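Local structure of AlgW protein (Pseudomonas aeruginosa, 7CO3) at residues D149-L154 and L209-D214; A346-G351 and A369-R374. The protein probably acts as an HtrA-type serine endopeptidase, joining a trypsin-like protease domain to a peptide-binding PDZ domain. The protein carries 1 engineered substitution. All coordinates share one frame; numbering follows the deposited sequence.

Contact 1: D149-L154 and L209-D214; sequences DPETDL and LNTYED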
loop_
_atom_site.group_PDB
_atom_site.type_symbol
_atom_site.label_atom_id
_atom_site.label_comp_id
_atom_site.label_asym_id
_atom_site.label_seq_id
_atom_site.Cartn_x
_atom_site.Cartn_y
_atom_site.Cartn_z
ATOM N N ASP B 149 -8.639 -26.852 -11.762
ATOM C CA ASP B 149 -9.631 -27.064 -10.709
ATOM C C ASP B 149 -10.354 -25.755 -10.436
ATOM O O ASP B 149 -10.032 -25.021 -9.494
ATOM C CB ASP B 149 -9.013 -27.640 -9.433
ATOM C CG ASP B 149 -10.057 -27.868 -8.318
ATOM O OD1 ASP B 149 -11.188 -28.295 -8.617
ATOM O OD2 ASP B 149 -9.761 -27.625 -7.139
ATOM N N PRO B 150 -11.362 -25.446 -11.235
ATOM C CA PRO B 150 -12.087 -24.191 -11.060
ATOM C C PRO B 150 -12.655 -23.980 -9.673
ATOM O O PRO B 150 -12.880 -22.834 -9.279
ATOM C CB PRO B 150 -13.202 -24.300 -12.106
ATOM C CG PRO B 150 -12.613 -25.181 -13.179
ATOM C CD PRO B 150 -11.757 -26.168 -12.459
ATOM N N GLU B 151 -12.946 -25.028 -8.918
ATOM C CA GLU B 151 -13.646 -24.759 -7.672
ATOM C C GLU B 151 -12.687 -24.357 -6.564
ATOM O O GLU B 151 -13.142 -23.938 -5.505
ATOM C CB GLU B 151 -14.519 -25.943 -7.287
ATOM C CG GLU B 151 -15.445 -26.373 -8.441
ATOM C CD GLU B 151 -16.803 -26.883 -7.976
ATOM O OE1 GLU B 151 -17.474 -26.184 -7.185
ATOM O OE2 GLU B 151 -17.215 -27.974 -8.431
ATOM N N THR B 152 -11.375 -24.467 -6.778
ATOM C CA THR B 152 -10.422 -23.804 -5.894
ATOM C C THR B 152 -9.633 -22.711 -6.594
ATOM O O THR B 152 -8.715 -22.164 -5.985
ATOM C CB THR B 152 -9.437 -24.802 -5.292
ATOM O OG1 THR B 152 -8.678 -25.381 -6.350
ATOM C CG2 THR B 152 -10.146 -25.900 -4.494
ATOM N N ASP B 153 -9.926 -22.440 -7.870
ATOM C CA ASP B 153 -9.124 -21.544 -8.722
ATOM C C ASP B 153 -7.665 -21.982 -8.803
ATOM O O ASP B 153 -6.745 -21.162 -8.667
ATOM C CB ASP B 153 -9.227 -20.087 -8.245
ATOM C CG ASP B 153 -8.810 -19.068 -9.327
ATOM O OD1 ASP B 153 -8.596 -19.469 -10.501
ATOM O OD2 ASP B 153 -8.672 -17.865 -8.994
ATOM N N LEU B 154 -7.426 -23.272 -9.063
ATOM C CA LEU B 154 -6.050 -23.732 -9.244
ATOM C C LEU B 154 -5.881 -24.466 -10.568
ATOM O O LEU B 154 -6.835 -25.000 -11.135
ATOM C CB LEU B 154 -5.579 -24.630 -8.069
ATOM C CG LEU B 154 -5.464 -23.878 -6.714
ATOM C CD1 LEU B 154 -5.324 -24.825 -5.511
ATOM C CD2 LEU B 154 -4.267 -22.921 -6.748
ATOM N N LEU B 209 -15.608 -15.959 -3.661
ATOM C CA LEU B 209 -14.805 -16.074 -4.875
ATOM C C LEU B 209 -14.776 -17.488 -5.429
ATOM O O LEU B 209 -14.947 -17.678 -6.636
ATOM C CB LEU B 209 -13.374 -15.614 -4.597
ATOM C CG LEU B 209 -13.315 -14.167 -4.100
ATOM C CD1 LEU B 209 -11.900 -13.753 -3.769
ATOM C CD2 LEU B 209 -13.899 -13.256 -5.159
ATOM N N ASN B 210 -14.547 -18.484 -4.574
ATOM C CA ASN B 210 -14.443 -19.871 -5.007
ATOM C C ASN B 210 -15.335 -20.737 -4.130
ATOM O O ASN B 210 -15.734 -20.336 -3.030
ATOM C CB ASN B 210 -12.998 -20.377 -4.945
ATOM C CG ASN B 210 -12.074 -19.606 -5.854
ATOM O OD1 ASN B 210 -12.429 -19.278 -6.984
ATOM N ND2 ASN B 210 -10.881 -19.313 -5.366
ATOM N N THR B 211 -15.656 -21.933 -4.626
ATOM C CA THR B 211 -16.485 -22.846 -3.839
ATOM C C THR B 211 -15.767 -23.285 -2.564
ATOM O O THR B 211 -16.349 -23.271 -1.478
ATOM C CB THR B 211 -16.897 -24.058 -4.679
ATOM O OG1 THR B 211 -17.788 -23.627 -5.713
ATOM C CG2 THR B 211 -17.632 -25.072 -3.814
ATOM N N TYR B 212 -14.493 -23.651 -2.674
ATOM C CA TYR B 212 -13.690 -24.079 -1.531
ATOM C C TYR B 212 -12.655 -23.001 -1.197
ATOM O O TYR B 212 -11.614 -22.915 -1.849
ATOM C CB TYR B 212 -13.030 -25.416 -1.824
ATOM C CG TYR B 212 -14.035 -26.486 -2.272
ATOM C CD1 TYR B 212 -14.845 -27.133 -1.342
ATOM C CD2 TYR B 212 -14.155 -26.853 -3.611
ATOM C CE1 TYR B 212 -15.761 -28.116 -1.733
ATOM C CE2 TYR B 212 -15.065 -27.841 -4.018
ATOM C CZ TYR B 212 -15.861 -28.465 -3.067
ATOM O OH TYR B 212 -16.767 -29.429 -3.443
ATOM N N GLU B 213 -12.937 -22.200 -0.166
ATOM C CA GLU B 213 -12.129 -21.046 0.208
ATOM C C GLU B 213 -11.510 -21.260 1.577
ATOM O O GLU B 213 -12.185 -21.712 2.507
ATOM C CB GLU B 213 -12.976 -19.778 0.267
ATOM C CG GLU B 213 -13.623 -19.430 -1.018
ATOM C CD GLU B 213 -14.316 -18.082 -0.956
ATOM O OE1 GLU B 213 -14.781 -17.700 0.134
ATOM O OE2 GLU B 213 -14.381 -17.398 -2.000
ATOM N N ASP B 214 -10.247 -20.870 1.701
ATOM C CA ASP B 214 -9.543 -20.876 2.979
ATOM C C ASP B 214 -8.413 -19.834 2.945
ATOM O O ASP B 214 -7.290 -20.094 3.366
ATOM C CB ASP B 214 -9.017 -22.283 3.283
ATOM C CG ASP B 214 -8.663 -22.472 4.745
ATOM O OD1 ASP B 214 -9.185 -21.701 5.579
ATOM O OD2 ASP B 214 -7.885 -23.402 5.058
HETATM O O HOH W 1 -9.587 -21.321 -3.194
#
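Glu151 swings its CG anti to the carbonyl carbon (chi1 -52°) and bends at chi2, while Thr211 sets OG1 anti to its own carbonyl carbon; the two side chains then run side by side, pointing the same way. Thr211 OG1 donates at 3.0 Å to Glu151 OE1, which receives it on its anti lone pair, away from the other carboxylate oxygen. OE1 also forms a salt bridge with Arg374, so a hydroxyl and a guanidinium hold this branch of the carboxylate. The setting is the trypsin-like double barrel: 149-154 turns between strands 140-149 and 154-158 of the first barrel, and 209-214 is the loop between strands 193-204 and 215-218 of the second. The turn contains a G1 beta bulge, Asp153 and Leu154 both facing Asp149. Asp149 O accepts from Thr152 N and Leu154 N on opposite faces of its plane, and Thr152 OG1 gives a 2.6 Å bond to Asp149 OD2 from above the carboxylate plane.

With the turn held in this way, the carbonyl of Glu151 faces the second loop. Tyr212 N bonds to Glu151 O at 3.1 Å with an N-H...O angle of 171°, almost in line with the C=O bond. Glu151 CB lies 3.8 Å from Tyr212 CD2, and Thr152 CG2 packs on Tyr212 CB. Within its own loop, Thr211 CG2 sits 3.7 Å above the centre of the Tyr212 ring; the Tyr212 side chain also touches Met342, Asn343 and Ala346 of helix 338-346. Asp153 CB approaches Asn210 CG at 3.7 Å, while Asp153 OD1 accepts from the backbone N of His123. A bridging water completes the backbone join, donating to Thr152 O at 3.0 Å and to Tyr212 O at 2.9 Å.

Contact 2: A346-G351 and A369-R374; sequences ARTRPG and AEVGLR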
loop_
_atom_site.group_PDB
_atom_site.type_symbol
_atom_site.label_atom_id
_atom_site.label_comp_id
_atom_site.label_asym_id
_atom_site.label_seq_id
_atom_site.Cartn_x
_atom_site.Cartn_y
_atom_site.Cartn_z
ATOM N N ALA B 346 -16.929 -33.702 0.263
ATOM C CA ALA B 346 -15.946 -33.593 -0.806
ATOM C C ALA B 346 -14.919 -34.709 -0.703
ATOM O O ALA B 346 -14.574 -35.338 -1.709
ATOM C CB ALA B 346 -15.266 -32.221 -0.771
ATOM N N ARG B 347 -14.452 -34.993 0.510
ATOM C CA ARG B 347 -13.467 -36.051 0.737
ATOM C C ARG B 347 -14.172 -37.390 0.960
ATOM O O ARG B 347 -14.044 -38.021 2.007
ATOM C CB ARG B 347 -12.561 -35.696 1.917
ATOM C CG ARG B 347 -13.234 -34.857 2.995
ATOM C CD ARG B 347 -12.352 -34.467 4.184
ATOM N NE ARG B 347 -10.983 -34.138 3.798
ATOM C CZ ARG B 347 -10.575 -32.970 3.308
ATOM N NH1 ARG B 347 -9.298 -32.810 2.997
ATOM N NH2 ARG B 347 -11.425 -31.966 3.127
ATOM N N THR B 348 -14.969 -37.785 -0.042
ATOM C CA THR B 348 -15.564 -39.119 -0.135
ATOM C C THR B 348 -15.415 -39.633 -1.561
ATOM O O THR B 348 -15.130 -38.873 -2.495
ATOM C CB THR B 348 -17.062 -39.164 0.215
ATOM O OG1 THR B 348 -17.819 -38.625 -0.874
ATOM C CG2 THR B 348 -17.396 -38.427 1.530
ATOM N N ARG B 349 -15.659 -40.926 -1.728
ATOM C CA ARG B 349 -15.347 -41.437 -3.056
ATOM C C ARG B 349 -16.621 -41.806 -3.801
ATOM O O ARG B 349 -17.510 -42.463 -3.235
ATOM C CB ARG B 349 -14.421 -42.664 -3.010
ATOM C CG ARG B 349 -12.995 -42.472 -2.443
ATOM C CD ARG B 349 -13.012 -41.932 -1.031
ATOM N NE ARG B 349 -11.811 -42.168 -0.244
ATOM C CZ ARG B 349 -11.807 -42.135 1.082
ATOM N NH1 ARG B 349 -12.936 -41.884 1.734
ATOM N NH2 ARG B 349 -10.689 -42.349 1.760
ATOM N N PRO B 350 -16.698 -41.390 -5.064
ATOM C CA PRO B 350 -17.915 -41.620 -5.848
ATOM C C PRO B 350 -18.205 -43.103 -6.017
ATOM O O PRO B 350 -17.298 -43.937 -6.064
ATOM C CB PRO B 350 -17.604 -40.950 -7.191
ATOM C CG PRO B 350 -16.497 -39.992 -6.895
ATOM C CD PRO B 350 -15.680 -40.668 -5.836
ATOM N N GLY B 351 -19.491 -43.425 -6.115
ATOM C CA GLY B 351 -19.934 -44.795 -6.222
ATOM C C GLY B 351 -20.178 -45.481 -4.899
ATOM O O GLY B 351 -20.812 -46.548 -4.872
ATOM N N ALA B 369 -27.836 -42.858 0.044
ATOM C CA ALA B 369 -27.419 -42.221 -1.197
ATOM C C ALA B 369 -26.120 -42.845 -1.697
ATOM O O ALA B 369 -25.230 -43.158 -0.902
ATOM C CB ALA B 369 -27.234 -40.706 -1.003
ATOM N N GLU B 370 -26.021 -43.025 -3.018
ATOM C CA GLU B 370 -24.789 -43.475 -3.661
ATOM C C GLU B 370 -23.967 -42.247 -4.041
ATOM O O GLU B 370 -24.420 -41.422 -4.841
ATOM C CB GLU B 370 -25.087 -44.332 -4.899
ATOM C CG GLU B 370 -23.929 -45.245 -5.352
ATOM C CD GLU B 370 -24.372 -46.402 -6.258
ATOM O OE1 GLU B 370 -24.687 -46.157 -7.441
ATOM O OE2 GLU B 370 -24.394 -47.563 -5.794
ATOM N N VAL B 371 -22.769 -42.119 -3.462
ATOM C CA VAL B 371 -21.948 -40.931 -3.697
ATOM C C VAL B 371 -21.635 -40.812 -5.180
ATOM O O VAL B 371 -20.983 -41.686 -5.762
ATOM C CB VAL B 371 -20.648 -40.983 -2.890
ATOM C CG1 VAL B 371 -19.780 -39.759 -3.245
ATOM C CG2 VAL B 371 -20.932 -41.033 -1.427
ATOM N N GLY B 372 -22.085 -39.724 -5.800
ATOM C CA GLY B 372 -21.720 -39.422 -7.166
ATOM C C GLY B 372 -20.394 -38.658 -7.272
ATOM O O GLY B 372 -19.773 -38.303 -6.272
ATOM N N LEU B 373 -19.966 -38.440 -8.522
ATOM C CA LEU B 373 -18.865 -37.539 -8.871
ATOM C C LEU B 373 -19.390 -36.126 -9.097
ATOM O O LEU B 373 -20.395 -35.932 -9.797
ATOM C CB LEU B 373 -18.177 -38.000 -10.165
ATOM C CG LEU B 373 -17.235 -37.035 -10.927
ATOM C CD1 LEU B 373 -15.988 -37.739 -11.465
ATOM C CD2 LEU B 373 -17.882 -36.278 -12.095
ATOM N N ARG B 374 -18.641 -35.085 -8.529
ATOM C CA ARG B 374 -19.163 -33.748 -8.791
ATOM C C ARG B 374 -18.762 -33.301 -10.191
ATOM O O ARG B 374 -17.596 -33.453 -10.569
ATOM C CB ARG B 374 -18.665 -32.752 -7.764
ATOM C CG ARG B 374 -19.051 -31.341 -8.089
ATOM C CD ARG B 374 -18.625 -30.289 -6.996
ATOM N NE ARG B 374 -19.077 -30.254 -5.614
ATOM C CZ ARG B 374 -19.494 -29.145 -5.054
ATOM N NH1 ARG B 374 -19.431 -28.013 -5.722
ATOM N NH2 ARG B 374 -19.952 -29.143 -3.789
#
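Val371 and Thr348 meet with their side chains crossing at a slant, each CB directed at the other segment. Val371 carries CG1 anti to its backbone N (chi1 176°), which brings this methyl to 3.3 Å from Thr348 OG1, with CG2 standing farther off. The hydroxyl has its polar partner elsewhere, in the carbonyl of Val345 in helix 338-346, and turns a tight oxygen-to-methyl contact toward Val371. Val371 CB also lies 3.5 Å from Arg349 O.

The contact belongs to the PDZ domain. Segment 346-351 leaves helix 338-346 through an inverse gamma turn centred on Arg347 and leads to strand 353-358; it packs on the end of strand 366-373, and the touching parts run 107° apart. Pro350 lays its ring along the strand, CB 3.5 Å from Gly372 O and CG 4.2 Å from Leu373 CB. Gly351 N is directed at Val371 O in a backbone hydrogen bond whose modelled length is too short to be trusted. At the exposed border, Glu370 lays CG 3.4 Å from Gly351 O, while its carboxylate forms a salt bridge with Lys353.

Side-chain carbons thus lie mostly against oxygens, one hydroxyl and three backbone carbonyls, with Pro350 and Leu373 the apolar pair. No side chain hydrogen-bonds across the segments, so the join is van der Waals packing plus one backbone N-H...O of doubtful length.

Following the chain, contact 1 opens at the hairpin turn 149-154 of the first barrel and closes at 209-214 in the second, with 21 strand residues in the intervening 54, so it ties the two halves of the protease fold. Contact 2 begins only later, and the two are in series, neither nested nor crossed. It closes a short loop of 17 residues within the PDZ domain, joining the exit of helix 338-346 to the end of strand 366-373. Their centres lie 19 Å apart, yet they touch: Arg374 CZ comes within 3.2 Å of Tyr212 OH, and Ala346 CB within 4.1 Å of that oxygen, so both segments of contact 2 meet the protease domain.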